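Local structure of galactose-binding lectin (Arachis hypogaea, 2DVG) at residues D83-F88 and H218-W223; D78-D83 and D123-S128. The protein binds D-galactose specifically, as a homotetrameric legume lectin that carries calcium and manganese ions in each subunit. All blocks are in the same frame, centred on the assembly; numbering follows the deposited sequence.

In the fold
From the N terminus, the chain leaves strand 64-74 in a loop whose last part, D78-D83, runs straight into strand 84-91, so D83 belongs to both contacts. Interaction 2 comes first to its partner: D123-S128, which begins on the last residue of strand 117-123, returns to 78-83 and closes a loop with 39 residues in between. Interaction 1 closes a longer one, of 129 residues, when strand 217-229 packs on 83-88. The segments alternate along the chain, so the two loops cross. Interaction 1 joins the seven-stranded sheet to the other main sheet, deep in the core; interaction 2 ties two loops together beside calcium and galactose. The centres of the two contacts lie about 15 Å apart.

Interaction 1 of 2, residues D83-F88 and H218-W223; sequences DGIIFF and HLIRSW. With GLA (alpha-D-galactopyranose), chain F.
I85 and H218 bring their CA atoms within 7.0 Å where strands 84-88 and 218-223 pass each other, their short axes 8.0 Å apart and their N-to-C directions 38° from parallel. The H218 ring turns its edge to the other strand. Its NE2 accepts a weak, bent bond from the backbone N of G84 (N-H...acceptor angle 131°), while ND1 on the other side of the ring is hydrogen-bonded to T35, so a buried imidazole has polar partners at both nitrogens. G84 suits its place because at phi 147° a side chain would collide with the carbonyl oxygen of D83. I85 packs alongside: its CG1 lies 3.5 Å from H218 CD2, near the plane of the ring. The other branch, CG2, anti to the backbone N, reaches I220 CD1 at 4.0 Å; the two beta-branched side chains lie alongside and run opposite ways. Further along, the F87 and W223 side chains are set roughly perpendicular, F87 CE1 meeting W223 CZ2 at 3.9 Å with the tryptophan atom in the plane of the phenyl ring. F206 touches both rings, and W223 NE1 is satisfied by T67. At the other end D83 points away from 218-223 and gives its carboxylate to galactose, OD1 receiving O3 at 2.9 Å and OD2 receiving O4 at 2.6 Å. This is face-to-face packing of two beta sheets, the hydrophobic core of the legume lectin beta sandwich, with the sugar bound by D83, just before strand 84-91.

Interaction 2 of 2, residues D78-D83 and D123-S128; sequences DYDPAD and DTYSNS. With CA (calcium ion), chain G; GLA (alpha-D-galactopyranose), chain F.
D123 brings OD1 within 3.7 Å of D83 O, but its carboxylate is turned to the calcium ion, which OD1 reaches at 2.6 Å and OD2 at a longer range. Besides calcium, D123 is a ligand of manganese, a double role that suits an acidic residue. T124 does the backbone joining: its N-H gives D83 O a nearly straight bond (3.1 Å, 170°). Its hydroxyl OG1 donates to P81 O at 3.0 Å from above the carbonyl plane, a short side chain suited to bridging between neighbouring loops. P81 centres an inverse gamma turn, and beyond it A82 and D83 are joined by a cis peptide. This cis Ala-Asp bond beside the calcium site is a hallmark of legume lectins, and probably helps to aim the D83 carboxylate at the sugar. Y125 binds calcium through its main-chain O. Its CB packs on A82 CB at 3.7 Å, and with CG anti to the backbone N (chi1 176°) the ring turns one face to galactose in a CH-pi contact, C5 lying 3.3 Å from the ring plane and nearer the margin than the centre. D80 OD2 lies at the ring edge, 4.0 Å from Y125 CE2, with the carboxylate plane turned 65° from the ring. N127 divides its amide: OD1 binds calcium at 2.8 Å, while ND2 gives galactose O3 a weak bond and is also hydrogen-bonded to E129. An asparagine suits this position because one flat group supplies both a metal ligand and a donor. D132 and a water, which also donates to D83 O, complete the calcium ligands.

Interaction 1 of 2, residues D83-F88 and H218-W223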
loop_
_atom_site.group_PDB
_atom_site.type_symbol
_atom_site.label_atom_id
_atom_site.label_comp_id
_atom_site.label_asym_id
_atom_site.label_seq_id
_atom_site.Cartn_x
_atom_site.Cartn_y
_atom_site.Cartn_z
ATOM N N ASP A 83 -30.128 -5.148 -17.375
ATOM C CA ASP A 83 -29.343 -5.367 -18.593
ATOM C C ASP A 83 -27.849 -5.697 -18.385
ATOM O O ASP A 83 -27.235 -6.373 -19.213
ATOM C CB ASP A 83 -29.468 -4.135 -19.501
ATOM C CG ASP A 83 -30.588 -4.265 -20.516
ATOM O OD1 ASP A 83 -30.320 -4.649 -21.671
ATOM O OD2 ASP A 83 -31.748 -3.990 -20.160
ATOM N N GLY A 84 -27.254 -5.213 -17.298
ATOM C CA GLY A 84 -25.847 -5.509 -17.084
ATOM C C GLY A 84 -25.011 -4.457 -16.383
ATOM O O GLY A 84 -25.519 -3.444 -15.927
ATOM N N ILE A 85 -23.712 -4.711 -16.308
ATOM C CA ILE A 85 -22.785 -3.808 -15.651
ATOM C C ILE A 85 -21.554 -3.535 -16.508
ATOM O O ILE A 85 -20.976 -4.459 -17.091
ATOM C CB ILE A 85 -22.302 -4.400 -14.318
ATOM C CG1 ILE A 85 -23.491 -4.623 -13.388
ATOM C CG2 ILE A 85 -21.293 -3.473 -13.672
ATOM C CD1 ILE A 85 -23.101 -5.086 -12.003
ATOM N N ILE A 86 -21.143 -2.271 -16.568
ATOM C CA ILE A 86 -19.966 -1.896 -17.337
ATOM C C ILE A 86 -18.988 -1.036 -16.535
ATOM O O ILE A 86 -19.384 -0.092 -15.834
ATOM C CB ILE A 86 -20.350 -1.130 -18.624
ATOM C CG1 ILE A 86 -19.116 -0.959 -19.516
ATOM C CG2 ILE A 86 -20.911 0.242 -18.267
ATOM C CD1 ILE A 86 -19.415 -0.389 -20.887
ATOM N N PHE A 87 -17.712 -1.394 -16.634
ATOM C CA PHE A 87 -16.630 -0.670 -15.978
ATOM C C PHE A 87 -16.109 0.209 -17.095
ATOM O O PHE A 87 -15.768 -0.298 -18.159
ATOM C CB PHE A 87 -15.536 -1.637 -15.526
ATOM C CG PHE A 87 -14.244 -0.964 -15.161
ATOM C CD1 PHE A 87 -14.147 -0.174 -14.021
ATOM C CD2 PHE A 87 -13.117 -1.122 -15.963
ATOM C CE1 PHE A 87 -12.946 0.445 -13.681
ATOM C CE2 PHE A 87 -11.910 -0.508 -15.632
ATOM C CZ PHE A 87 -11.826 0.276 -14.490
ATOM N N PHE A 88 -16.025 1.512 -16.873
ATOM C CA PHE A 88 -15.592 2.372 -17.962
ATOM C C PHE A 88 -14.751 3.565 -17.600
ATOM O O PHE A 88 -14.693 3.990 -16.449
ATOM C CB PHE A 88 -16.817 2.882 -18.711
ATOM C CG PHE A 88 -17.669 3.819 -17.892
ATOM C CD1 PHE A 88 -18.298 3.375 -16.733
ATOM C CD2 PHE A 88 -17.808 5.150 -18.258
ATOM C CE1 PHE A 88 -19.044 4.247 -15.955
ATOM C CE2 PHE A 88 -18.550 6.024 -17.488
ATOM C CZ PHE A 88 -19.167 5.577 -16.337
ATOM N N HIS A 218 -28.134 -4.959 -9.531
ATOM C CA HIS A 218 -26.759 -4.792 -9.971
ATOM C C HIS A 218 -26.016 -4.229 -8.788
ATOM O O HIS A 218 -26.249 -3.090 -8.401
ATOM C CB HIS A 218 -26.661 -3.800 -11.128
ATOM C CG HIS A 218 -27.419 -4.206 -12.350
ATOM N ND1 HIS A 218 -28.747 -3.893 -12.538
ATOM C CD2 HIS A 218 -27.028 -4.870 -13.462
ATOM C CE1 HIS A 218 -29.140 -4.343 -13.716
ATOM N NE2 HIS A 218 -28.116 -4.940 -14.297
ATOM N N LEU A 219 -25.120 -5.021 -8.215
ATOM C CA LEU A 219 -24.361 -4.578 -7.047
ATOM C C LEU A 219 -22.858 -4.537 -7.285
ATOM O O LEU A 219 -22.289 -5.444 -7.891
ATOM C CB LEU A 219 -24.633 -5.511 -5.862
ATOM C CG LEU A 219 -26.079 -5.730 -5.416
ATOM C CD1 LEU A 219 -26.162 -7.023 -4.644
ATOM C CD2 LEU A 219 -26.557 -4.555 -4.566
ATOM N N ILE A 220 -22.223 -3.475 -6.806
ATOM C CA ILE A 220 -20.773 -3.341 -6.914
ATOM C C ILE A 220 -20.250 -3.540 -5.484
ATOM O O ILE A 220 -20.513 -2.722 -4.591
ATOM C CB ILE A 220 -20.378 -1.952 -7.451
ATOM C CG1 ILE A 220 -20.855 -1.805 -8.897
ATOM C CG2 ILE A 220 -18.876 -1.777 -7.378
ATOM C CD1 ILE A 220 -20.145 -2.735 -9.875
ATOM N N ARG A 221 -19.526 -4.639 -5.273
ATOM C CA ARG A 221 -19.017 -4.994 -3.947
ATOM C C ARG A 221 -17.674 -4.413 -3.495
ATOM O O ARG A 221 -17.552 -3.961 -2.360
ATOM C CB ARG A 221 -18.997 -6.515 -3.815
ATOM C CG ARG A 221 -20.374 -7.131 -3.894
ATOM C CD ARG A 221 -20.297 -8.596 -4.264
ATOM N NE ARG A 221 -19.592 -9.400 -3.271
ATOM C CZ ARG A 221 -20.060 -9.660 -2.056
ATOM N NH1 ARG A 221 -21.239 -9.173 -1.677
ATOM N NH2 ARG A 221 -19.359 -10.420 -1.223
ATOM N N SER A 222 -16.661 -4.433 -4.353
ATOM C CA SER A 222 -15.373 -3.871 -3.959
ATOM C C SER A 222 -14.639 -3.345 -5.183
ATOM O O SER A 222 -15.042 -3.618 -6.312
ATOM C CB SER A 222 -14.522 -4.924 -3.246
ATOM O OG SER A 222 -14.171 -5.969 -4.128
ATOM N N TRP A 223 -13.570 -2.588 -4.949
ATOM C CA TRP A 223 -12.791 -2.001 -6.032
ATOM C C TRP A 223 -11.418 -1.489 -5.560
ATOM O O TRP A 223 -11.317 -0.705 -4.604
ATOM C CB TRP A 223 -13.594 -0.853 -6.657
ATOM C CG TRP A 223 -12.953 -0.216 -7.851
ATOM C CD1 TRP A 223 -12.055 -0.789 -8.702
ATOM C CD2 TRP A 223 -13.229 1.086 -8.382
ATOM N NE1 TRP A 223 -11.758 0.069 -9.729
ATOM C CE2 TRP A 223 -12.463 1.228 -9.559
ATOM C CE3 TRP A 223 -14.050 2.147 -7.979
ATOM C CZ2 TRP A 223 -12.493 2.385 -10.338
ATOM C CZ3 TRP A 223 -14.080 3.298 -8.756
ATOM C CH2 TRP A 223 -13.305 3.406 -9.924
HETATM C C1 GLA F . -35.980 -4.529 -24.183
HETATM C C2 GLA F . -34.787 -3.589 -23.968
HETATM C C3 GLA F . -33.563 -4.388 -23.511
HETATM C C4 GLA F . -33.902 -5.272 -22.299
HETATM C C5 GLA F . -35.176 -6.093 -22.563
HETATM C C6 GLA F . -35.644 -6.860 -21.347
HETATM O O1 GLA F . -36.259 -5.368 -25.248
HETATM O O2 GLA F . -34.481 -2.898 -25.170
HETATM O O3 GLA F . -32.514 -3.491 -23.179
HETATM O O4 GLA F . -34.073 -4.475 -21.137
HETATM O O5 GLA F . -36.267 -5.232 -22.968
HETATM O O6 GLA F . -36.564 -7.876 -21.717
#

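Interaction 2 of 2, residues D78-D83 and D123-S128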
loop_
_atom_site.group_PDB
_atom_site.type_symbol
_atom_site.label_atom_id
_atom_site.label_comp_id
_atom_site.label_asym_id
_atom_site.label_seq_id
_atom_site.Cartn_x
_atom_site.Cartn_y
_atom_site.Cartn_z
ATOM N N ASP A 78 -40.729 -10.273 -11.129
ATOM C CA ASP A 78 -40.582 -11.280 -12.163
ATOM C C ASP A 78 -40.204 -10.576 -13.463
ATOM O O ASP A 78 -40.791 -10.813 -14.522
ATOM C CB ASP A 78 -41.900 -12.037 -12.321
ATOM C CG ASP A 78 -43.102 -11.188 -11.951
ATOM O OD1 ASP A 78 -43.573 -11.262 -10.797
ATOM O OD2 ASP A 78 -43.565 -10.427 -12.818
ATOM N N TYR A 79 -39.221 -9.692 -13.364
ATOM C CA TYR A 79 -38.744 -8.960 -14.522
ATOM C C TYR A 79 -37.703 -9.773 -15.277
ATOM O O TYR A 79 -37.266 -10.834 -14.823
ATOM C CB TYR A 79 -38.132 -7.636 -14.081
ATOM C CG TYR A 79 -39.141 -6.666 -13.540
ATOM C CD1 TYR A 79 -39.861 -5.826 -14.390
ATOM C CD2 TYR A 79 -39.387 -6.586 -12.172
ATOM C CE1 TYR A 79 -40.810 -4.919 -13.880
ATOM C CE2 TYR A 79 -40.327 -5.687 -11.653
ATOM C CZ TYR A 79 -41.031 -4.856 -12.508
ATOM O OH TYR A 79 -41.927 -3.954 -11.981
ATOM N N ASP A 80 -37.320 -9.268 -16.442
ATOM C CA ASP A 80 -36.314 -9.921 -17.258
ATOM C C ASP A 80 -34.960 -9.576 -16.671
ATOM O O ASP A 80 -34.684 -8.418 -16.373
ATOM C CB ASP A 80 -36.371 -9.409 -18.694
ATOM C CG ASP A 80 -36.832 -10.463 -19.670
ATOM O OD1 ASP A 80 -38.003 -10.888 -19.574
ATOM O OD2 ASP A 80 -36.021 -10.868 -20.531
ATOM N N PRO A 81 -34.110 -10.584 -16.466
ATOM C CA PRO A 81 -32.766 -10.383 -15.916
ATOM C C PRO A 81 -31.920 -9.561 -16.892
ATOM O O PRO A 81 -31.202 -10.115 -17.725
ATOM C CB PRO A 81 -32.256 -11.807 -15.763
ATOM C CG PRO A 81 -33.511 -12.557 -15.426
ATOM C CD PRO A 81 -34.477 -12.008 -16.433
ATOM N N ALA A 82 -32.018 -8.237 -16.778
ATOM C CA ALA A 82 -31.299 -7.307 -17.643
ATOM C C ALA A 82 -31.046 -5.996 -16.895
ATOM O O ALA A 82 -31.713 -5.737 -15.895
ATOM C CB ALA A 82 -32.119 -7.048 -18.864
ATOM N N ASP A 83 -30.128 -5.148 -17.375
ATOM C CA ASP A 83 -29.343 -5.367 -18.593
ATOM C C ASP A 83 -27.849 -5.697 -18.385
ATOM O O ASP A 83 -27.235 -6.373 -19.213
ATOM C CB ASP A 83 -29.468 -4.135 -19.501
ATOM C CG ASP A 83 -30.588 -4.265 -20.516
ATOM O OD1 ASP A 83 -30.320 -4.649 -21.671
ATOM O OD2 ASP A 83 -31.748 -3.990 -20.160
ATOM N N ASP A 123 -22.675 -7.971 -20.115
ATOM C CA ASP A 123 -24.003 -8.049 -20.708
ATOM C C ASP A 123 -24.799 -9.313 -20.388
ATOM O O ASP A 123 -24.335 -10.428 -20.624
ATOM C CB ASP A 123 -23.855 -7.908 -22.221
ATOM C CG ASP A 123 -24.903 -7.017 -22.829
ATOM O OD1 ASP A 123 -26.102 -7.256 -22.588
ATOM O OD2 ASP A 123 -24.528 -6.078 -23.554
ATOM N N THR A 124 -26.016 -9.123 -19.883
ATOM C CA THR A 124 -26.886 -10.237 -19.518
ATOM C C THR A 124 -28.176 -10.328 -20.329
ATOM O O THR A 124 -29.075 -11.083 -19.970
ATOM C CB THR A 124 -27.293 -10.170 -18.056
ATOM O OG1 THR A 124 -28.322 -9.182 -17.901
ATOM C CG2 THR A 124 -26.094 -9.813 -17.192
ATOM N N TYR A 125 -28.277 -9.540 -21.394
ATOM C CA TYR A 125 -29.436 -9.567 -22.282
ATOM C C TYR A 125 -28.933 -9.216 -23.681
ATOM O O TYR A 125 -28.155 -8.280 -23.849
ATOM C CB TYR A 125 -30.513 -8.576 -21.837
ATOM C CG TYR A 125 -31.685 -8.503 -22.793
ATOM C CD1 TYR A 125 -31.579 -7.816 -24.000
ATOM C CD2 TYR A 125 -32.884 -9.150 -22.512
ATOM C CE1 TYR A 125 -32.633 -7.773 -24.904
ATOM C CE2 TYR A 125 -33.949 -9.116 -23.412
ATOM C CZ TYR A 125 -33.814 -8.422 -24.608
ATOM O OH TYR A 125 -34.857 -8.373 -25.509
ATOM N N SER A 126 -29.383 -9.968 -24.681
ATOM C CA SER A 126 -28.936 -9.770 -26.051
ATOM C C SER A 126 -29.693 -8.736 -26.879
ATOM O O SER A 126 -30.798 -8.997 -27.351
ATOM C CB SER A 126 -28.964 -11.110 -26.771
ATOM O OG SER A 126 -28.727 -10.936 -28.150
ATOM N N ASN A 127 -29.077 -7.573 -27.079
ATOM C CA ASN A 127 -29.683 -6.491 -27.856
ATOM C C ASN A 127 -29.248 -6.500 -29.318
ATOM O O ASN A 127 -28.200 -5.954 -29.664
ATOM C CB ASN A 127 -29.318 -5.140 -27.244
ATOM C CG ASN A 127 -30.085 -4.849 -25.981
ATOM O OD1 ASN A 127 -29.919 -5.525 -24.968
ATOM N ND2 ASN A 127 -30.945 -3.836 -26.034
ATOM N N SER A 128 -30.058 -7.095 -30.184
ATOM C CA SER A 128 -29.707 -7.153 -31.600
ATOM C C SER A 128 -29.546 -5.773 -32.255
ATOM O O SER A 128 -29.011 -5.667 -33.366
ATOM C CB SER A 128 -30.739 -7.979 -32.376
ATOM O OG SER A 128 -32.052 -7.470 -32.207
HETATM CA CA CA G . -27.219 -5.908 -24.547
HETATM C C1 GLA F . -35.980 -4.529 -24.183
HETATM C C2 GLA F . -34.787 -3.589 -23.968
HETATM C C3 GLA F . -33.563 -4.388 -23.511
HETATM C C4 GLA F . -33.902 -5.272 -22.299
HETATM C C5 GLA F . -35.176 -6.093 -22.563
HETATM C C6 GLA F . -35.644 -6.860 -21.347
HETATM O O1 GLA F . -36.259 -5.368 -25.248
HETATM O O2 GLA F . -34.481 -2.898 -25.170
HETATM O O3 GLA F . -32.514 -3.491 -23.179
HETATM O O4 GLA F . -34.073 -4.475 -21.137
HETATM O O5 GLA F . -36.267 -5.232 -22.968
HETATM O O6 GLA F . -36.564 -7.876 -21.717
HETATM O O HOH W 1 -28.217 -5.819 -22.060
#